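Local atomic coordinates of protein DJ-1 homolog D (Arabidopsis thaliana, PDB entry 4OGG), a protein that belongs to the DJ-1/PfpI family and carries two such units in one chain, each built around a mostly parallel beta sheet with helices packed against it. Residues 196-201 / 378-383; 274-279 / 294-299. One frame throughout, in Å; residues are numbered along the deposited sequence.

Contact 1 of 2, residues 196-201 / 378-383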
ATOM      1  N   LYS C 196     -20.844  14.138  31.820  1.00 25.10           N
ATOM      2  CA  LYS C 196     -19.467  13.902  32.234  1.00 25.18           C
ATOM      3  C   LYS C 196     -18.474  14.426  31.203  1.00 24.75           C
ATOM      4  O   LYS C 196     -18.795  14.552  30.022  1.00 25.67           O
ATOM      5  CB  LYS C 196     -19.233  12.399  32.431  1.00 24.65           C
ATOM      6  CG  LYS C 196     -20.150  11.732  33.444  1.00 25.35           C
ATOM      7  CD  LYS C 196     -19.904  12.247  34.855  1.00 28.23           C
ATOM      8  CE  LYS C 196     -20.721  11.471  35.876  1.00 30.99           C
ATOM      9  NZ  LYS C 196     -22.188  11.554  35.609  1.00 31.69           N
ATOM     10  N   ARG C 197     -17.266  14.736  31.663  1.00 25.12           N
ATOM     11  CA  ARG C 197     -16.202  15.218  30.790  1.00 23.87           C
ATOM     12  C   ARG C 197     -15.123  14.141  30.767  1.00 23.16           C
ATOM     13  O   ARG C 197     -14.623  13.732  31.817  1.00 21.10           O
ATOM     14  CB  ARG C 197     -15.622  16.530  31.320  1.00 26.36           C
ATOM     15  CG  ARG C 197     -16.565  17.713  31.206  1.00 30.94           C
ATOM     16  CD  ARG C 197     -16.009  18.931  31.928  1.00 32.38           C
ATOM     17  NE  ARG C 197     -14.712  19.351  31.403  1.00 35.36           N
ATOM     18  CZ  ARG C 197     -14.522  19.855  30.188  1.00 36.46           C
ATOM     19  NH1 ARG C 197     -15.548  20.006  29.360  1.00 36.75           N
ATOM     20  NH2 ARG C 197     -13.306  20.219  29.803  1.00 37.19           N
ATOM     21  N   ILE C 198     -14.770  13.684  29.570  1.00 21.54           N
ATOM     22  CA  ILE C 198     -13.771  12.632  29.420  1.00 21.94           C
ATOM     23  C   ILE C 198     -12.573  13.094  28.595  1.00 21.42           C
ATOM     24  O   ILE C 198     -12.736  13.753  27.568  1.00 21.57           O
ATOM     25  CB  ILE C 198     -14.390  11.392  28.732  1.00 22.66           C
ATOM     26  CG1 ILE C 198     -15.761  11.083  29.344  1.00 24.33           C
ATOM     27  CG2 ILE C 198     -13.460  10.196  28.871  1.00 22.18           C
ATOM     28  CD1 ILE C 198     -15.731  10.776  30.821  1.00 27.76           C
ATOM     29  N   LEU C 199     -11.373  12.746  29.055  1.00 20.55           N
ATOM     30  CA  LEU C 199     -10.140  13.106  28.357  1.00 19.39           C
ATOM     31  C   LEU C 199      -9.483  11.873  27.742  1.00 17.91           C
ATOM     32  O   LEU C 199      -9.322  10.852  28.405  1.00 18.50           O
ATOM     33  CB  LEU C 199      -9.145  13.765  29.320  1.00 19.83           C
ATOM     34  CG  LEU C 199      -7.771  14.089  28.723  1.00 20.73           C
ATOM     35  CD1 LEU C 199      -7.919  15.152  27.650  1.00 20.08           C
ATOM     36  CD2 LEU C 199      -6.829  14.567  29.813  1.00 21.28           C
ATOM     37  N   PHE C 200      -9.107  11.980  26.471  1.00 17.76           N
ATOM     38  CA  PHE C 200      -8.453  10.887  25.756  1.00 16.96           C
ATOM     39  C   PHE C 200      -6.994  11.229  25.500  1.00 17.46           C
ATOM     40  O   PHE C 200      -6.696  12.271  24.922  1.00 18.42           O
ATOM     41  CB  PHE C 200      -9.132  10.644  24.405  1.00 15.96           C
ATOM     42  CG  PHE C 200     -10.244   9.641  24.449  1.00 17.19           C
ATOM     43  CD1 PHE C 200     -11.359   9.846  25.254  1.00 16.41           C
ATOM     44  CD2 PHE C 200     -10.181   8.491  23.667  1.00 15.99           C
ATOM     45  CE1 PHE C 200     -12.400   8.918  25.278  1.00 17.93           C
ATOM     46  CE2 PHE C 200     -11.214   7.560  23.682  1.00 16.06           C
ATOM     47  CZ  PHE C 200     -12.327   7.773  24.489  1.00 17.90           C
ATOM     48  N   LEU C 201      -6.088  10.358  25.935  1.00 17.39           N
ATOM     49  CA  LEU C 201      -4.662  10.570  25.710  1.00 18.15           C
ATOM     50  C   LEU C 201      -4.322   9.912  24.379  1.00 18.28           C
ATOM     51  O   LEU C 201      -4.205   8.689  24.292  1.00 19.45           O
ATOM     52  CB  LEU C 201      -3.844   9.941  26.837  1.00 18.59           C
ATOM     53  CG  LEU C 201      -4.002  10.615  28.202  1.00 20.64           C
ATOM     54  CD1 LEU C 201      -3.321   9.790  29.279  1.00 22.04           C
ATOM     55  CD2 LEU C 201      -3.407  12.017  28.132  1.00 23.20           C
ATOM     56  N   ALA C 378     -20.420   2.081  33.901  1.00 21.38           N
ATOM     57  CA  ALA C 378     -20.802   1.690  35.251  1.00 22.74           C
ATOM     58  C   ALA C 378     -20.106   2.565  36.290  1.00 24.12           C
ATOM     59  O   ALA C 378     -20.747   3.074  37.209  1.00 24.17           O
ATOM     60  CB  ALA C 378     -20.459   0.225  35.487  1.00 24.19           C
ATOM     61  N   LEU C 379     -18.795   2.742  36.142  1.00 25.11           N
ATOM     62  CA  LEU C 379     -18.029   3.562  37.078  1.00 26.70           C
ATOM     63  C   LEU C 379     -18.452   5.026  37.053  1.00 26.95           C
ATOM     64  O   LEU C 379     -18.415   5.703  38.080  1.00 28.51           O
ATOM     65  CB  LEU C 379     -16.527   3.465  36.783  1.00 26.77           C
ATOM     66  CG  LEU C 379     -15.836   2.146  37.131  1.00 27.40           C
ATOM     67  CD1 LEU C 379     -14.346   2.268  36.856  1.00 28.78           C
ATOM     68  CD2 LEU C 379     -16.071   1.808  38.595  1.00 28.98           C
ATOM     69  N   LEU C 380     -18.850   5.513  35.882  1.00 25.92           N
ATOM     70  CA  LEU C 380     -19.281   6.899  35.742  1.00 24.71           C
ATOM     71  C   LEU C 380     -20.749   7.092  36.116  1.00 24.15           C
ATOM     72  O   LEU C 380     -21.227   8.221  36.216  1.00 24.87           O
ATOM     73  CB  LEU C 380     -19.048   7.385  34.309  1.00 24.50           C
ATOM     74  CG  LEU C 380     -17.591   7.630  33.909  1.00 23.40           C
ATOM     75  CD1 LEU C 380     -17.505   7.932  32.423  1.00 22.17           C
ATOM     76  CD2 LEU C 380     -17.029   8.785  34.731  1.00 25.13           C
ATOM     77  N   GLY C 381     -21.459   5.989  36.319  1.00 22.87           N
ATOM     78  CA  GLY C 381     -22.864   6.076  36.677  1.00 23.11           C
ATOM     79  C   GLY C 381     -23.767   6.400  35.501  1.00 23.36           C
ATOM     80  O   GLY C 381     -24.886   6.882  35.688  1.00 22.71           O
ATOM     81  N   ILE C 382     -23.279   6.146  34.288  1.00 21.24           N
ATOM     82  CA  ILE C 382     -24.057   6.399  33.076  1.00 19.93           C
ATOM     83  C   ILE C 382     -24.872   5.154  32.755  1.00 20.04           C
ATOM     84  O   ILE C 382     -24.335   4.045  32.720  1.00 20.30           O
ATOM     85  CB  ILE C 382     -23.151   6.701  31.861  1.00 19.42           C
ATOM     86  CG1 ILE C 382     -22.241   7.890  32.165  1.00 17.83           C
ATOM     87  CG2 ILE C 382     -24.010   7.000  30.639  1.00 19.35           C
ATOM     88  CD1 ILE C 382     -21.235   8.192  31.060  1.00 18.54           C
ATOM     89  N   GLN C 383     -26.165   5.338  32.511  1.00 19.63           N
ATOM     90  CA  GLN C 383     -27.033   4.212  32.207  1.00 19.16           C
ATOM     91  C   GLN C 383     -27.927   4.443  31.000  1.00 18.79           C
ATOM     92  O   GLN C 383     -28.347   5.566  30.725  1.00 18.17           O
ATOM     93  CB  GLN C 383     -27.932   3.900  33.402  1.00 22.33           C
ATOM     94  CG  GLN C 383     -27.209   3.760  34.726  1.00 26.76           C
ATOM     95  CD  GLN C 383     -28.175   3.540  35.872  1.00 30.69           C
ATOM     96  OE1 GLN C 383     -28.856   2.516  35.937  1.00 32.22           O
ATOM     97  NE2 GLN C 383     -28.250   4.512  36.778  1.00 33.51           N
TER

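Contact 2 of 2, residues 274-279 / 294-299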
ATOM      1  N   ASP C 274     -13.789  14.051  34.406  1.00 25.20           N
ATOM      2  CA  ASP C 274     -14.334  13.046  35.303  1.00 24.21           C
ATOM      3  C   ASP C 274     -13.730  11.673  35.046  1.00 23.64           C
ATOM      4  O   ASP C 274     -13.833  10.779  35.886  1.00 23.73           O
ATOM      5  CB  ASP C 274     -15.852  12.979  35.142  1.00 24.59           C
ATOM      6  CG  ASP C 274     -16.514  14.320  35.375  1.00 25.41           C
ATOM      7  OD1 ASP C 274     -16.434  14.829  36.513  1.00 26.78           O
ATOM      8  OD2 ASP C 274     -17.109  14.867  34.422  1.00 23.58           O
ATOM      9  N   ALA C 275     -13.109  11.502  33.882  1.00 22.75           N
ATOM     10  CA  ALA C 275     -12.500  10.222  33.533  1.00 21.12           C
ATOM     11  C   ALA C 275     -11.414  10.341  32.467  1.00 19.50           C
ATOM     12  O   ALA C 275     -11.362  11.310  31.709  1.00 19.30           O
ATOM     13  CB  ALA C 275     -13.572   9.240  33.071  1.00 21.27           C
ATOM     14  N   LEU C 276     -10.551   9.333  32.420  1.00 19.85           N
ATOM     15  CA  LEU C 276      -9.454   9.294  31.463  1.00 19.74           C
ATOM     16  C   LEU C 276      -9.527   8.010  30.650  1.00 17.68           C
ATOM     17  O   LEU C 276      -9.789   6.938  31.194  1.00 20.02           O
ATOM     18  CB  LEU C 276      -8.116   9.344  32.204  1.00 20.13           C
ATOM     19  CG  LEU C 276      -6.831   9.414  31.378  1.00 22.17           C
ATOM     20  CD1 LEU C 276      -6.744  10.759  30.666  1.00 22.56           C
ATOM     21  CD2 LEU C 276      -5.629   9.224  32.298  1.00 22.30           C
ATOM     22  N   VAL C 277      -9.305   8.119  29.347  1.00 17.74           N
ATOM     23  CA  VAL C 277      -9.324   6.947  28.482  1.00 17.33           C
ATOM     24  C   VAL C 277      -8.020   6.905  27.691  1.00 17.46           C
ATOM     25  O   VAL C 277      -7.561   7.928  27.172  1.00 16.40           O
ATOM     26  CB  VAL C 277     -10.511   6.979  27.500  1.00 16.75           C
ATOM     27  CG1 VAL C 277     -10.485   5.733  26.628  1.00 16.45           C
ATOM     28  CG2 VAL C 277     -11.829   7.056  28.273  1.00 16.33           C
ATOM     29  N   ILE C 278      -7.422   5.721  27.605  1.00 16.18           N
ATOM     30  CA  ILE C 278      -6.165   5.568  26.886  1.00 16.96           C
ATOM     31  C   ILE C 278      -6.242   4.536  25.770  1.00 16.79           C
ATOM     32  O   ILE C 278      -6.253   3.328  26.026  1.00 17.63           O
ATOM     33  CB  ILE C 278      -5.021   5.148  27.833  1.00 16.33           C
ATOM     34  CG1 ILE C 278      -4.911   6.137  28.995  1.00 17.37           C
ATOM     35  CG2 ILE C 278      -3.704   5.096  27.060  1.00 15.84           C
ATOM     36  CD1 ILE C 278      -3.824   5.787  29.996  1.00 18.89           C
ATOM     37  N   PRO C 279      -6.310   5.002  24.514  1.00 17.27           N
ATOM     38  CA  PRO C 279      -6.378   4.090  23.369  1.00 17.05           C
ATOM     39  C   PRO C 279      -5.085   3.282  23.266  1.00 17.22           C
ATOM     40  O   PRO C 279      -4.039   3.701  23.772  1.00 17.88           O
ATOM     41  CB  PRO C 279      -6.542   5.037  22.183  1.00 17.93           C
ATOM     42  CG  PRO C 279      -7.288   6.199  22.781  1.00 19.92           C
ATOM     43  CD  PRO C 279      -6.561   6.391  24.092  1.00 16.97           C
ATOM     44  N   LEU C 294       2.516  11.240  32.162  1.00 24.85           N
ATOM     45  CA  LEU C 294       2.545  10.423  33.365  1.00 25.56           C
ATOM     46  C   LEU C 294       1.910  11.168  34.537  1.00 25.11           C
ATOM     47  O   LEU C 294       1.223  10.570  35.365  1.00 26.04           O
ATOM     48  CB  LEU C 294       3.988  10.041  33.707  1.00 25.14           C
ATOM     49  CG  LEU C 294       4.745   9.257  32.629  1.00 26.35           C
ATOM     50  CD1 LEU C 294       6.147   8.939  33.119  1.00 26.31           C
ATOM     51  CD2 LEU C 294       3.996   7.979  32.299  1.00 26.26           C
ATOM     52  N   ASN C 295       2.140  12.476  34.595  1.00 26.94           N
ATOM     53  CA  ASN C 295       1.591  13.310  35.662  1.00 27.90           C
ATOM     54  C   ASN C 295       0.065  13.295  35.638  1.00 27.44           C
ATOM     55  O   ASN C 295      -0.581  13.238  36.686  1.00 27.70           O
ATOM     56  CB  ASN C 295       2.095  14.751  35.520  1.00 30.02           C
ATOM     57  CG  ASN C 295       3.553  14.905  35.916  1.00 32.58           C
ATOM     58  OD1 ASN C 295       4.176  15.932  35.641  1.00 34.52           O
ATOM     59  ND2 ASN C 295       4.102  13.891  36.575  1.00 33.39           N
ATOM     60  N   ILE C 296      -0.506  13.343  34.439  1.00 27.68           N
ATOM     61  CA  ILE C 296      -1.958  13.329  34.275  1.00 26.68           C
ATOM     62  C   ILE C 296      -2.530  12.006  34.773  1.00 26.54           C
ATOM     63  O   ILE C 296      -3.565  11.977  35.438  1.00 26.03           O
ATOM     64  CB  ILE C 296      -2.346  13.531  32.796  1.00 27.74           C
ATOM     65  CG1 ILE C 296      -1.904  14.922  32.334  1.00 27.00           C
ATOM     66  CG2 ILE C 296      -3.850  13.360  32.619  1.00 27.84           C
ATOM     67  CD1 ILE C 296      -2.056  15.157  30.850  1.00 27.62           C
ATOM     68  N   VAL C 297      -1.849  10.913  34.456  1.00 25.69           N
ATOM     69  CA  VAL C 297      -2.292   9.593  34.883  1.00 27.32           C
ATOM     70  C   VAL C 297      -2.246   9.459  36.405  1.00 28.50           C
ATOM     71  O   VAL C 297      -3.175   8.934  37.020  1.00 29.70           O
ATOM     72  CB  VAL C 297      -1.417   8.488  34.261  1.00 26.01           C
ATOM     73  CG1 VAL C 297      -1.807   7.132  34.828  1.00 27.61           C
ATOM     74  CG2 VAL C 297      -1.581   8.494  32.748  1.00 27.44           C
ATOM     75  N   LYS C 298      -1.157   9.927  37.006  1.00 29.57           N
ATOM     76  CA  LYS C 298      -0.995   9.859  38.453  1.00 30.97           C
ATOM     77  C   LYS C 298      -2.092  10.658  39.148  1.00 31.52           C
ATOM     78  O   LYS C 298      -2.612  10.247  40.186  1.00 31.70           O
ATOM     79  CB  LYS C 298       0.378  10.402  38.857  1.00 32.19           C
ATOM     80  CG  LYS C 298       1.549   9.602  38.304  1.00 34.23           C
ATOM     81  CD  LYS C 298       2.878  10.249  38.662  1.00 35.32           C
ATOM     82  CE  LYS C 298       4.046   9.472  38.082  1.00 36.12           C
ATOM     83  NZ  LYS C 298       5.347  10.121  38.405  1.00 38.37           N
ATOM     84  N   GLU C 299      -2.442  11.797  38.563  1.00 32.03           N
ATOM     85  CA  GLU C 299      -3.477  12.657  39.119  1.00 34.52           C
ATOM     86  C   GLU C 299      -4.827  11.946  39.159  1.00 33.98           C
ATOM     87  O   GLU C 299      -5.481  11.905  40.202  1.00 34.75           O
ATOM     88  CB  GLU C 299      -3.586  13.941  38.298  1.00 36.87           C
ATOM     89  CG  GLU C 299      -4.497  14.987  38.908  1.00 42.55           C
ATOM     90  CD  GLU C 299      -4.402  16.320  38.199  1.00 44.98           C
ATOM     91  OE1 GLU C 299      -3.275  16.848  38.077  1.00 47.02           O
ATOM     92  OE2 GLU C 299      -5.451  16.841  37.767  1.00 48.04           O
TER

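Contact 1 of 2, residues 196-201 / 378-383
Just before and within strand 197-201, K196 meets L380 and I382 and I198 meets L380, where helix 369-380 ends against the central sheet of the second DJ-1/PfpI unit. The helix closes with a Schellman motif at G381, which has positive phi. G381 N bonds back to A378 O at 3.1 Å. The closest apolar contact is between two methyl groups. I198 CD1 and L380 CD1 lie 3.7 Å apart, and the two side chains reach toward each other tip to tip. L380 CG sits beside the backbone N (chi1 -72°), and the branch ending in CD1 runs out toward the strand. I198 also touches A275, V277 and L218, so this methyl pair lies inside the layer between sheet and helices. I382 faces the same layer, where it meets L221 and C223.

K196 bends over the helix end. Turns at chi2 (-66°) and chi4 (-59°) fold its chain, and CE comes within 3.3 Å of L380 O. Farther back along the lysine, CG lies 4.4 Å from I382 CD1. NZ is 3.5 Å from L380 O, but its hydrogen bond goes to G193 O.

No hydrogen bond crosses the contact; the two segments meet by packing and by the lysine's approach to L380 O. The lysine serves in two ways: its methylenes cover L380 and I382, while its ammonium lies near a carbonyl of the last helical turn. There its positive charge would probably be favourable to the carbonyl end of the helix.

Contact 2 of 2, residues 274-279 / 294-299
With chi1 at -176°, L276 turns CG away from its own N, which sends both methyls from strand 275-278 toward helix 291-302. In V297 (chi1 174°) CG1 takes the position opposite N. This leaves CG2 as the branch that meets the strand. L276 CD2 and V297 CG2 are 4.1 Å apart, and the two side chains cross at about a right angle. The other methyl of the leucine, CD1, lies 4.4 Å from I296 CG2. L276 thus divides its branches between two successive helix residues. I278 adds a looser touch, with CD1 4.5 Å from V297 CG2.

All four side chains are buried, and every contact between them is apolar. I278 and V297 both go on to I316 and L317 of helix 314-320. I296 packs on F265 and S270 in loops. The strand and helix axes stay 9.9 Å apart at closest approach, and their directions differ by 132°. After strand 275-278 the chain leaves the sheet, returns along helix 291-302 and enters the neighbouring parallel strand 307-309. This is a right-handed beta-alpha-beta crossover, the connection common to open alpha/beta sheets.

Both contacts bind helices to one sheet, in which strands 197-201 and 275-278 are parallel neighbours. Backbone bonds join them directly, probably including R197 O to D274 N and L199 O to V277 N. Contact 1 lies on the face covered by helices 208-221 and 369-380. Contact 2 lies on the opposite face, under helices 291-302 and 314-320. Together they sample both outer layers of the alpha/beta/alpha sandwich. Both are mainly buried, yet contact 1 includes a partly exposed lysine and a helix terminus, whereas contact 2 is wholly aliphatic and meets a helix mid-course. In sequence, the local crossover of contact 2 is nested within the long loop closed by contact 1.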